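Local coordinates for protein histone-lysine N-methyltransferase family member SUVH9 (Arabidopsis thaliana, PDB 4NJ5) that takes part in gene silencing, lacks methyltransferase activity of its own, and may bind methylated DNA and recruit RNA polymerase V to chromatin, at residues K69-S74 and E173-R178. Sequence-based numbering, arbitrary orientation.
Sequences KRIVGS and EVRVIR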
# COMPACT_ATOMS: atom_id res chain seq x y z
N LYS A 69 -20.17 3.49 -16.12
CA LYS A 69 -20.73 4.11 -14.91
C LYS A 69 -22.13 3.62 -14.53
O LYS A 69 -22.79 4.21 -13.68
CB LYS A 69 -20.72 5.64 -15.03
CG LYS A 69 -19.54 6.32 -14.35
CD LYS A 69 -19.11 7.57 -15.10
CE LYS A 69 -20.31 8.43 -15.46
NZ LYS A 69 -21.10 8.80 -14.26
N ARG A 70 -22.57 2.52 -15.15
CA ARG A 70 -23.94 2.04 -14.94
C ARG A 70 -24.13 1.30 -13.62
O ARG A 70 -25.23 0.82 -13.32
CB ARG A 70 -24.39 1.16 -16.12
CG ARG A 70 -24.44 1.90 -17.45
CD ARG A 70 -24.92 1.00 -18.58
NE ARG A 70 -24.86 1.66 -19.88
CZ ARG A 70 -24.22 1.18 -20.94
NH1 ARG A 70 -23.59 0.01 -20.87
NH2 ARG A 70 -24.21 1.86 -22.08
N ILE A 71 -23.07 1.21 -12.83
CA ILE A 71 -23.14 0.53 -11.54
C ILE A 71 -23.46 1.50 -10.41
O ILE A 71 -22.70 2.43 -10.15
CB ILE A 71 -21.83 -0.21 -11.21
CG1 ILE A 71 -21.61 -1.35 -12.21
CG2 ILE A 71 -21.86 -0.74 -9.78
CD1 ILE A 71 -20.47 -2.26 -11.84
N VAL A 72 -24.59 1.28 -9.74
CA VAL A 72 -24.93 2.06 -8.56
C VAL A 72 -24.70 1.21 -7.32
O VAL A 72 -24.97 0.01 -7.32
CB VAL A 72 -26.38 2.64 -8.62
CG1 VAL A 72 -26.99 2.42 -10.00
CG2 VAL A 72 -27.27 2.04 -7.54
N GLY A 73 -24.18 1.83 -6.26
CA GLY A 73 -23.87 1.11 -5.05
C GLY A 73 -22.45 0.57 -5.07
O GLY A 73 -21.56 1.20 -5.62
N SER A 74 -22.25 -0.60 -4.47
CA SER A 74 -20.91 -1.15 -4.32
C SER A 74 -20.27 -1.52 -5.66
O SER A 74 -20.94 -2.00 -6.57
CB SER A 74 -20.94 -2.38 -3.40
OG SER A 74 -21.66 -2.10 -2.21
N GLU A 173 -28.31 4.52 -3.63
CA GLU A 173 -27.07 4.27 -2.91
C GLU A 173 -25.96 5.10 -3.53
O GLU A 173 -25.65 4.95 -4.71
CB GLU A 173 -26.69 2.80 -3.01
CG GLU A 173 -27.43 1.88 -2.06
CD GLU A 173 -27.08 0.42 -2.28
OE1 GLU A 173 -26.97 -0.00 -3.45
OE2 GLU A 173 -26.91 -0.31 -1.28
N VAL A 174 -25.34 5.95 -2.73
CA VAL A 174 -24.25 6.81 -3.20
C VAL A 174 -22.92 6.42 -2.57
O VAL A 174 -22.80 6.34 -1.35
CB VAL A 174 -24.55 8.29 -2.91
CG1 VAL A 174 -23.35 9.15 -3.25
CG2 VAL A 174 -25.79 8.75 -3.66
N ARG A 175 -21.91 6.17 -3.40
CA ARG A 175 -20.57 5.91 -2.90
C ARG A 175 -19.93 7.19 -2.37
O ARG A 175 -20.01 8.25 -3.01
CB ARG A 175 -19.68 5.29 -3.98
CG ARG A 175 -20.15 3.91 -4.45
CD ARG A 175 -19.19 3.29 -5.45
NE ARG A 175 -19.13 4.03 -6.71
CZ ARG A 175 -19.96 3.83 -7.73
NH1 ARG A 175 -20.92 2.92 -7.65
NH2 ARG A 175 -19.83 4.55 -8.84
N VAL A 176 -19.31 7.10 -1.20
CA VAL A 176 -18.57 8.22 -0.64
C VAL A 176 -17.08 7.89 -0.58
O VAL A 176 -16.68 6.89 0.02
CB VAL A 176 -19.05 8.57 0.78
CG1 VAL A 176 -18.06 9.50 1.46
CG2 VAL A 176 -20.43 9.20 0.72
N ILE A 177 -16.27 8.71 -1.23
CA ILE A 177 -14.82 8.57 -1.13
C ILE A 177 -14.25 9.80 -0.43
O ILE A 177 -14.43 10.93 -0.88
CB ILE A 177 -14.14 8.42 -2.50
CG1 ILE A 177 -14.52 7.10 -3.17
CG2 ILE A 177 -12.62 8.50 -2.34
CD1 ILE A 177 -15.84 7.13 -3.92
N ARG A 178 -13.57 9.57 0.69
CA ARG A 178 -13.02 10.68 1.45
C ARG A 178 -11.58 10.98 1.06
O ARG A 178 -10.76 10.07 0.92
CB ARG A 178 -13.17 10.44 2.96
CG ARG A 178 -13.97 11.54 3.65
CD ARG A 178 -14.15 11.30 5.14
NE ARG A 178 -15.24 10.37 5.43
CZ ARG A 178 -16.43 10.73 5.90
NH1 ARG A 178 -17.35 9.81 6.13
NH2 ARG A 178 -16.70 12.00 6.14
O HOH W 1 -21.25 4.60 -11.35
O HOH W 2 -23.93 4.37 -6.67
O HOH W 3 -24.50 -2.22 -3.64
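Arg-175 reaches from its strand to the loop of Ile-71 and Gly-73 and grips two of its carbonyls with a single nitrogen. CB points toward the loop, and with chi1 at -64° CG stands anti to the carbonyl carbon. CG and CD then run alongside Gly-73, CD lying 3.2 Å from Gly-73 O. A bend at chi3 (-66°) brings the edge of the guanidinium round to the same carbonyl: NE makes a hydrogen bond to Leu-95 O, while NH1 donates to Gly-73 O at 2.7 Å and, almost straight, to Ile-71 O at 3.1 Å. Both acceptors lie in the guanidinium plane, although NH1 sits well above the carbonyl plane of Ile-71. NH2 donates to a water that in turn donates to Lys-69 O and Ile-71 O, so bonds at all three nitrogens fix the rotation of the group. An alanine here would probably leave the carbonyls of Ile-71 and Gly-73 without their shared donor and the loop less firmly tied to the strand. Beside it, Glu-173 sets OE1 3.7 Å from Gly-73 CA, where a side chain would clash, and a second water joins Gly-73 N to Glu-173 O. The contact thus fastens the loop between helix 46-60 and strand 83-84 to strand 174-180, which lies in the SRA domain sheet between strand 117-124, parallel to it, and strand 190-206, antiparallel.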